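Local coordinates for Lmo2241 protein (Listeria monocytogenes, PDB 4HAM), which probably binds DNA as a winged helix-turn-helix transcriptional regulator of the GntR family, pairing with a second copy of itself, at residues 5-8 against 14-17; 18-23 against 63-68; 43-48 against 53-58. All coordinates share one frame; numbering follows the deposited sequence.

Contact 1. Residues 5-8 against 14-17; sequences FTIN and PIYE
The gamma-branch methyl of Ile7, CG2, rests against the far end of the Ile15 side chain, 3.6 Å from Ile15 CD1. Around this closest point the two isoleucines cross at about a right angle, and each offers both a branch methyl and a chain end to the other. Ile7 CD1 lies 4.1 Å from Ile15 CG2, and the two CG2 methyls are 4.2 Å apart. Ile7 points its CB toward the helix; its CG2 stands anti to the backbone N (CG1 at chi1 -72°), which presents that methyl to the partner. Ile15 starts less directly, but a second bend (chi2 -51°) carries CD1 back to the extended segment, close enough to lie 4.3 Å from Asn8 O. Beta-branched, wholly apolar isoleucine suits both places, because two methyl-bearing arms can pack against each other without placing a polar group in the interface.

The contact folds the N-terminal arm onto the first turn of helix 15-29, the helix that opens the winged helix-turn-helix domain. Pro14 occupies the N-cap position there, and the Pro14 carbonyl O takes a weak bond of 3.0 Å from Glu17 N. Only 114 Å² is buried, and the contact stays at the surface: a glycerol, probably from the crystallisation liquor, is hydrogen-bonded to Ile15 N. Asn8 O accepts a hydrogen bond from Gln18 NE2, tying the arm to the helix, while Asn8 OD1 accepts one from Lys10 N within the loop. The Ile15 side chain also touches Thr54 of helix 52-64.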
loop_
_atom_site.group_PDB
_atom_site.type_symbol
_atom_site.label_atom_id
_atom_site.label_comp_id
_atom_site.label_asym_id
_atom_site.label_seq_id
_atom_site.Cartn_x
_atom_site.Cartn_y
_atom_site.Cartn_z
ATOM N N PHE A 5 -2.923 -21.447 -7.029
ATOM C CA PHE A 5 -3.668 -20.209 -6.883
ATOM C C PHE A 5 -3.784 -19.460 -8.201
ATOM O O PHE A 5 -3.172 -19.806 -9.208
ATOM C CB PHE A 5 -3.042 -19.304 -5.802
ATOM C CG PHE A 5 -1.560 -19.074 -5.977
ATOM C CD1 PHE A 5 -1.089 -18.156 -6.906
ATOM C CD2 PHE A 5 -0.640 -19.770 -5.199
ATOM C CE1 PHE A 5 0.280 -17.935 -7.066
ATOM C CE2 PHE A 5 0.736 -19.553 -5.344
ATOM C CZ PHE A 5 1.191 -18.633 -6.281
ATOM N N THR A 6 -4.592 -18.419 -8.174
ATOM C CA THR A 6 -4.803 -17.582 -9.333
ATOM C C THR A 6 -3.709 -16.531 -9.451
ATOM O O THR A 6 -3.346 -15.895 -8.477
ATOM C CB THR A 6 -6.148 -16.886 -9.192
ATOM O OG1 THR A 6 -7.177 -17.853 -9.429
ATOM C CG2 THR A 6 -6.274 -15.719 -10.174
ATOM N N ILE A 7 -3.173 -16.374 -10.652
ATOM C CA ILE A 7 -2.262 -15.273 -10.935
ATOM C C ILE A 7 -2.915 -14.376 -11.992
ATOM O O ILE A 7 -3.428 -14.871 -12.999
ATOM C CB ILE A 7 -0.898 -15.796 -11.426
ATOM C CG1 ILE A 7 -0.136 -16.437 -10.267
ATOM C CG2 ILE A 7 -0.057 -14.660 -11.978
ATOM C CD1 ILE A 7 1.209 -16.956 -10.662
ATOM N N ASN A 8 -2.907 -13.067 -11.747
ATOM C CA ASN A 8 -3.538 -12.093 -12.631
ATOM C C ASN A 8 -2.465 -11.267 -13.320
ATOM O O ASN A 8 -1.815 -10.434 -12.695
ATOM C CB ASN A 8 -4.478 -11.187 -11.828
ATOM C CG ASN A 8 -5.112 -10.085 -12.673
ATOM O OD1 ASN A 8 -5.030 -10.088 -13.902
ATOM N ND2 ASN A 8 -5.761 -9.138 -12.005
ATOM N N PRO A 14 3.464 -7.171 -9.649
ATOM C CA PRO A 14 4.319 -8.050 -10.458
ATOM C C PRO A 14 4.042 -9.509 -10.123
ATOM O O PRO A 14 3.623 -9.802 -9.001
ATOM C CB PRO A 14 5.731 -7.673 -10.002
ATOM C CG PRO A 14 5.605 -6.253 -9.567
ATOM C CD PRO A 14 4.247 -6.158 -8.921
ATOM N N ILE A 15 4.261 -10.409 -11.074
ATOM C CA ILE A 15 4.011 -11.827 -10.827
ATOM C C ILE A 15 4.751 -12.334 -9.587
ATOM O O ILE A 15 4.176 -13.074 -8.793
ATOM C CB ILE A 15 4.383 -12.715 -12.046
ATOM C CG1 ILE A 15 3.623 -12.250 -13.293
ATOM C CG2 ILE A 15 4.060 -14.179 -11.761
ATOM C CD1 ILE A 15 2.161 -12.099 -13.074
ATOM N N TYR A 16 6.012 -11.947 -9.414
ATOM C CA TYR A 16 6.773 -12.476 -8.281
ATOM C C TYR A 16 6.097 -12.061 -6.959
ATOM O O TYR A 16 6.038 -12.850 -6.015
ATOM C CB TYR A 16 8.262 -12.068 -8.328
ATOM C CG TYR A 16 8.561 -10.742 -7.662
ATOM C CD1 TYR A 16 8.936 -10.681 -6.321
ATOM C CD2 TYR A 16 8.453 -9.551 -8.368
ATOM C CE1 TYR A 16 9.191 -9.477 -5.707
ATOM C CE2 TYR A 16 8.713 -8.338 -7.762
ATOM C CZ TYR A 16 9.083 -8.308 -6.432
ATOM O OH TYR A 16 9.340 -7.097 -5.825
ATOM N N GLU A 17 5.561 -10.845 -6.921
ATOM C CA GLU A 17 4.915 -10.335 -5.719
ATOM C C GLU A 17 3.601 -11.058 -5.438
ATOM O O GLU A 17 3.236 -11.276 -4.282
ATOM C CB GLU A 17 4.687 -8.821 -5.829
ATOM C CG GLU A 17 4.072 -8.211 -4.586
ATOM C CD GLU A 17 4.147 -6.702 -4.564
ATOM O OE1 GLU A 17 4.433 -6.104 -5.623
ATOM O OE2 GLU A 17 3.928 -6.112 -3.485
#

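Contact 2. Residues 18-23 against 63-68; sequences QIVQKI and ERQEVI
Ile23 and Val67 meet through branch methyls, Ile23 CG2 lying 4.4 Å from Val67 CG1, and both residues are buried. This is the dry, apolar side of the contact, though its touch is light: the nearest CA atoms, those of Ile23 and Val67, are still 8.4 Å apart. Beta-branched side chains suit this buried boundary, since their methyls sit close to the backbone and have little freedom.

The other side is more polar and includes one bridging water. Val20 CG1 approaches the amide nitrogen of Gln65 at 4.1 Å in van der Waals packing, the two side chains crossing at about a right angle. Gln65 can stretch this far because its chain is extended beyond CG. The water joins this amide to the first helix, accepting from Gln65 NE2 at 3.0 Å and donating to Gln21 OE1 at 2.7 Å. Glutamine, with a donor and an acceptor on one flat group, can also serve other partners: Gln65 NE2 is hydrogen-bonded to Glu61 OE2 as well, Gln65 OE1 takes a hydrogen bond from Lys24 NZ, and Gln21 NE2 reaches Glu100 and Asp104 of the second subunit.

Helix 52-64 ends here in a Schellman motif, with Glu66 at positive phi (64°), which turns the chain toward strand 68-71. The contact thus sits where helix 15-29 meets the passage from helix 52-64 into the wing sheet, with Tyr107 of the second subunit packing on Val67.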
loop_
_atom_site.group_PDB
_atom_site.type_symbol
_atom_site.label_atom_id
_atom_site.label_comp_id
_atom_site.label_asym_id
_atom_site.label_seq_id
_atom_site.Cartn_x
_atom_site.Cartn_y
_atom_site.Cartn_z
ATOM N N GLN A 18 2.888 -11.425 -6.498
ATOM C CA GLN A 18 1.651 -12.179 -6.358
ATOM C C GLN A 18 1.954 -13.521 -5.703
ATOM O O GLN A 18 1.231 -13.966 -4.802
ATOM C CB GLN A 18 0.979 -12.365 -7.725
ATOM C CG GLN A 18 0.405 -11.076 -8.272
ATOM C CD GLN A 18 -0.356 -11.272 -9.567
ATOM O OE1 GLN A 18 -1.190 -12.168 -9.676
ATOM N NE2 GLN A 18 -0.069 -10.431 -10.557
ATOM N N ILE A 19 3.049 -14.145 -6.141
ATOM C CA ILE A 19 3.493 -15.412 -5.558
ATOM C C ILE A 19 3.853 -15.244 -4.096
ATOM O O ILE A 19 3.433 -16.045 -3.258
ATOM C CB ILE A 19 4.687 -15.986 -6.328
ATOM C CG1 ILE A 19 4.237 -16.336 -7.756
ATOM C CG2 ILE A 19 5.244 -17.225 -5.627
ATOM C CD1 ILE A 19 5.389 -16.775 -8.651
ATOM N N VAL A 20 4.631 -14.209 -3.789
ATOM C CA VAL A 20 4.976 -13.926 -2.392
ATOM C C VAL A 20 3.702 -13.784 -1.551
ATOM O O VAL A 20 3.572 -14.376 -0.477
ATOM C CB VAL A 20 5.802 -12.631 -2.260
ATOM C CG1 VAL A 20 5.961 -12.229 -0.773
ATOM C CG2 VAL A 20 7.158 -12.796 -2.938
ATOM N N GLN A 21 2.746 -13.014 -2.054
ATOM C CA GLN A 21 1.571 -12.691 -1.237
ATOM C C GLN A 21 0.614 -13.869 -1.094
ATOM O O GLN A 21 -0.026 -14.020 -0.060
ATOM C CB GLN A 21 0.840 -11.444 -1.760
ATOM C CG GLN A 21 1.665 -10.142 -1.665
ATOM C CD GLN A 21 1.895 -9.699 -0.223
ATOM O OE1 GLN A 21 2.903 -10.048 0.396
ATOM N NE2 GLN A 21 0.948 -8.948 0.321
ATOM N N LYS A 22 0.522 -14.716 -2.118
ATOM C CA LYS A 22 -0.325 -15.900 -2.028
ATOM C C LYS A 22 0.239 -16.932 -1.043
ATOM O O LYS A 22 -0.507 -17.525 -0.263
ATOM C CB LYS A 22 -0.519 -16.528 -3.406
ATOM C CG LYS A 22 -1.476 -15.742 -4.280
ATOM C CD LYS A 22 -2.938 -15.993 -3.873
ATOM C CE LYS A 22 -3.884 -15.268 -4.814
ATOM N NZ LYS A 22 -5.321 -15.573 -4.549
ATOM N N ILE A 23 1.553 -17.123 -1.073
ATOM C CA ILE A 23 2.205 -18.014 -0.122
ATOM C C ILE A 23 2.004 -17.515 1.307
ATOM O O ILE A 23 1.654 -18.293 2.199
ATOM C CB ILE A 23 3.697 -18.188 -0.426
ATOM C CG1 ILE A 23 3.886 -18.908 -1.757
ATOM C CG2 ILE A 23 4.385 -18.970 0.707
ATOM C CD1 ILE A 23 3.204 -20.232 -1.802
ATOM N N GLU A 63 12.018 -15.641 1.622
ATOM C CA GLU A 63 13.055 -15.949 2.613
ATOM C C GLU A 63 13.546 -14.686 3.317
ATOM O O GLU A 63 13.842 -14.700 4.511
ATOM C CB GLU A 63 14.228 -16.702 1.974
ATOM C CG GLU A 63 15.240 -17.225 2.995
ATOM C CD GLU A 63 15.920 -18.537 2.581
ATOM O OE1 GLU A 63 15.839 -18.926 1.396
ATOM O OE2 GLU A 63 16.538 -19.186 3.454
ATOM N N ARG A 64 13.631 -13.589 2.575
ATOM C CA ARG A 64 14.008 -12.313 3.163
ATOM C C ARG A 64 13.027 -11.929 4.271
ATOM O O ARG A 64 13.428 -11.460 5.339
ATOM C CB ARG A 64 14.033 -11.236 2.085
ATOM C CG ARG A 64 14.375 -9.862 2.582
ATOM C CD ARG A 64 14.103 -8.836 1.498
ATOM N NE ARG A 64 14.305 -7.466 1.955
ATOM C CZ ARG A 64 13.919 -6.394 1.271
ATOM N NH1 ARG A 64 13.301 -6.542 0.107
ATOM N NH2 ARG A 64 14.143 -5.177 1.749
ATOM N N GLN A 65 11.740 -12.143 4.014
ATOM C CA GLN A 65 10.694 -11.789 4.967
ATOM C C GLN A 65 10.541 -12.857 6.038
ATOM O O GLN A 65 9.697 -12.729 6.924
ATOM C CB GLN A 65 9.352 -11.559 4.248
ATOM C CG GLN A 65 9.333 -10.322 3.367
ATOM C CD GLN A 65 7.948 -10.007 2.817
ATOM O OE1 GLN A 65 6.935 -10.187 3.495
ATOM N NE2 GLN A 65 7.901 -9.542 1.581
ATOM N N GLU A 66 11.353 -13.912 5.933
ATOM C CA GLU A 66 11.354 -15.038 6.869
ATOM C C GLU A 66 10.047 -15.833 6.877
ATOM O O GLU A 66 9.638 -16.384 7.889
ATOM C CB GLU A 66 11.779 -14.594 8.281
ATOM C CG GLU A 66 13.139 -13.896 8.275
ATOM C CD GLU A 66 13.775 -13.797 9.652
ATOM O OE1 GLU A 66 13.086 -14.039 10.667
ATOM O OE2 GLU A 66 14.979 -13.483 9.714
ATOM N N VAL A 67 9.411 -15.917 5.716
ATOM C CA VAL A 67 8.216 -16.728 5.573
ATOM C C VAL A 67 8.613 -18.171 5.292
ATOM O O VAL A 67 7.966 -19.105 5.758
ATOM C CB VAL A 67 7.337 -16.207 4.420
ATOM C CG1 VAL A 67 6.045 -17.020 4.306
ATOM C CG2 VAL A 67 7.019 -14.733 4.625
ATOM N N ILE A 68 9.673 -18.342 4.504
ATOM C CA ILE A 68 10.186 -19.669 4.170
ATOM C C ILE A 68 11.673 -19.762 4.505
ATOM O O ILE A 68 12.330 -18.750 4.760
ATOM C CB ILE A 68 9.985 -20.013 2.670
ATOM C CG1 ILE A 68 10.854 -19.118 1.777
ATOM C CG2 ILE A 68 8.504 -19.921 2.270
ATOM C CD1 ILE A 68 10.723 -19.422 0.270
HETATM O O HOH W 1 5.340 -8.907 0.161
#

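Contact 3. Residues 43-48 against 53-58; sequences EFASRI and NTVSKA
Val55 reaches between Phe44, Ala45 and Ile48, its two methyls serving different neighbours on helix 41-48. CG1, anti to the backbone N (chi1 178°), approaches the Phe44 ring obliquely, 3.7 Å from Phe44 CD2. CG2 turns to Ala45, where it lies 3.7 Å from Ala45 CB, and it also meets Ile48 CD1 more loosely at 4.4 Å. Alanine suits its place because its small side chain lets the backbones close in, to 6.1 Å between the CA atoms of Ala45 and Val55.

Ile48 CD1, one helical turn on, sits 3.9 Å above the plane of the Phe44 ring, offset toward its rim, on the same side as Val55 CG1. Ile19 of helix 15-29 and Tyr59 also pack on Phe44, while Ile41 adds to the cover of Val55.

The short helical segments run at 126° to one another, with axes 9.2 Å apart, as the two helices of a helix-turn-helix do; helix 52-64 is, by family, probably the DNA recognition helix. Every touching group is hydrocarbon, which is consistent with the helices being held here by shape and hydrophobic burial, without directional polar bonds between these segments.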
loop_
_atom_site.group_PDB
_atom_site.type_symbol
_atom_site.label_atom_id
_atom_site.label_comp_id
_atom_site.label_asym_id
_atom_site.label_seq_id
_atom_site.Cartn_x
_atom_site.Cartn_y
_atom_site.Cartn_z
ATOM N N GLU A 43 10.144 -27.099 -9.630
ATOM C CA GLU A 43 8.877 -27.835 -9.587
ATOM C C GLU A 43 7.718 -26.853 -9.639
ATOM O O GLU A 43 6.733 -27.062 -10.348
ATOM C CB GLU A 43 8.778 -28.683 -8.303
ATOM C CG GLU A 43 9.676 -29.908 -8.275
ATOM C CD GLU A 43 9.820 -30.529 -6.876
ATOM O OE1 GLU A 43 9.434 -29.900 -5.856
ATOM O OE2 GLU A 43 10.340 -31.662 -6.792
ATOM N N PHE A 44 7.842 -25.770 -8.887
ATOM C CA PHE A 44 6.764 -24.799 -8.787
ATOM C C PHE A 44 6.605 -24.059 -10.124
ATOM O O PHE A 44 5.487 -23.912 -10.620
ATOM C CB PHE A 44 7.048 -23.831 -7.646
ATOM C CG PHE A 44 5.885 -22.965 -7.263
ATOM C CD1 PHE A 44 4.586 -23.326 -7.567
ATOM C CD2 PHE A 44 6.097 -21.785 -6.584
ATOM C CE1 PHE A 44 3.514 -22.507 -7.199
ATOM C CE2 PHE A 44 5.034 -20.965 -6.222
ATOM C CZ PHE A 44 3.748 -21.326 -6.530
ATOM N N ALA A 45 7.718 -23.618 -10.707
ATOM C CA ALA A 45 7.686 -22.907 -11.979
ATOM C C ALA A 45 7.102 -23.787 -13.087
ATOM O O ALA A 45 6.369 -23.312 -13.968
ATOM C CB ALA A 45 9.102 -22.440 -12.370
ATOM N N SER A 46 7.462 -25.060 -13.051
ATOM C CA SER A 46 7.000 -26.004 -14.051
ATOM C C SER A 46 5.490 -26.208 -13.920
ATOM O O SER A 46 4.776 -26.290 -14.918
ATOM C CB SER A 46 7.726 -27.340 -13.873
ATOM O OG SER A 46 7.315 -28.272 -14.861
ATOM N N ARG A 47 5.011 -26.287 -12.681
ATOM C CA ARG A 47 3.599 -26.557 -12.426
ATOM C C ARG A 47 2.712 -25.366 -12.792
ATOM O O ARG A 47 1.660 -25.534 -13.396
ATOM C CB ARG A 47 3.368 -26.960 -10.966
ATOM C CG ARG A 47 1.930 -27.362 -10.657
ATOM C CD ARG A 47 1.768 -27.881 -9.230
ATOM N NE ARG A 47 2.512 -29.114 -8.999
ATOM C CZ ARG A 47 2.437 -29.834 -7.882
ATOM N NH1 ARG A 47 1.646 -29.453 -6.892
ATOM N NH2 ARG A 47 3.155 -30.934 -7.758
ATOM N N ILE A 48 3.133 -24.157 -12.437
ATOM C CA ILE A 48 2.285 -22.989 -12.706
ATOM C C ILE A 48 2.514 -22.349 -14.071
ATOM O O ILE A 48 1.693 -21.549 -14.526
ATOM C CB ILE A 48 2.349 -21.920 -11.596
ATOM C CG1 ILE A 48 3.752 -21.344 -11.475
ATOM C CG2 ILE A 48 1.890 -22.510 -10.280
ATOM C CD1 ILE A 48 3.849 -20.267 -10.409
ATOM N N ASN A 53 12.977 -18.024 -13.168
ATOM C CA ASN A 53 13.634 -16.857 -12.567
ATOM C C ASN A 53 12.653 -15.964 -11.778
ATOM O O ASN A 53 13.018 -15.342 -10.772
ATOM C CB ASN A 53 14.392 -16.062 -13.626
ATOM C CG ASN A 53 15.437 -16.908 -14.353
ATOM O OD1 ASN A 53 16.488 -17.221 -13.798
ATOM N ND2 ASN A 53 15.144 -17.285 -15.600
ATOM N N THR A 54 11.399 -15.918 -12.222
ATOM C CA THR A 54 10.352 -15.212 -11.481
ATOM C C THR A 54 10.029 -15.910 -10.163
ATOM O O THR A 54 9.870 -15.270 -9.119
ATOM C CB THR A 54 9.075 -15.082 -12.340
ATOM O OG1 THR A 54 9.391 -14.344 -13.520
ATOM C CG2 THR A 54 7.967 -14.359 -11.585
ATOM N N VAL A 55 9.937 -17.234 -10.199
ATOM C CA VAL A 55 9.698 -17.991 -8.974
ATOM C C VAL A 55 10.882 -17.880 -8.002
ATOM O O VAL A 55 10.696 -17.798 -6.797
ATOM C CB VAL A 55 9.403 -19.471 -9.291
ATOM C CG1 VAL A 55 9.208 -20.272 -8.004
ATOM C CG2 VAL A 55 8.169 -19.572 -10.193
ATOM N N SER A 56 12.092 -17.859 -8.540
ATOM C CA SER A 56 13.278 -17.694 -7.712
ATOM C C SER A 56 13.247 -16.344 -6.996
ATOM O O SER A 56 13.574 -16.237 -5.809
ATOM C CB SER A 56 14.534 -17.822 -8.568
ATOM O OG SER A 56 15.689 -17.511 -7.812
ATOM N N LYS A 57 12.820 -15.317 -7.717
ATOM C CA LYS A 57 12.709 -13.972 -7.165
ATOM C C LYS A 57 11.696 -13.935 -6.009
ATOM O O LYS A 57 11.935 -13.315 -4.968
ATOM C CB LYS A 57 12.312 -13.017 -8.287
ATOM C CG LYS A 57 12.361 -11.544 -7.947
ATOM C CD LYS A 57 12.365 -10.713 -9.234
ATOM C CE LYS A 57 11.947 -9.270 -8.968
ATOM N NZ LYS A 57 12.439 -8.812 -7.641
ATOM N N ALA A 58 10.566 -14.615 -6.197
ATOM C CA ALA A 58 9.548 -14.708 -5.167
ATOM C C ALA A 58 10.051 -15.454 -3.933
ATOM O O ALA A 58 9.816 -15.029 -2.806
ATOM C CB ALA A 58 8.291 -15.408 -5.725
#

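In the fold
The three contacts lie 11 to 13 Å apart between centres, around helix 15-29 and helix 52-64. Contacts 1 and 2 share helix 15-29, its first turn and then its middle, while contacts 2 and 3 share helix 52-64, which contact 3 joins to helix 41-48. Along the chain contact 1 closes first; contact 3 is nested inside the loop that contact 2 closes. They meet directly as well: Ile19 on the first helix packs against both Phe44 and Ala58, and Phe5 of the arm reaches Phe44. Together they bind arm, three helices and the start of the wing into one compact domain, consistent with a DNA-binding head, and contact 2 also borders the second subunit.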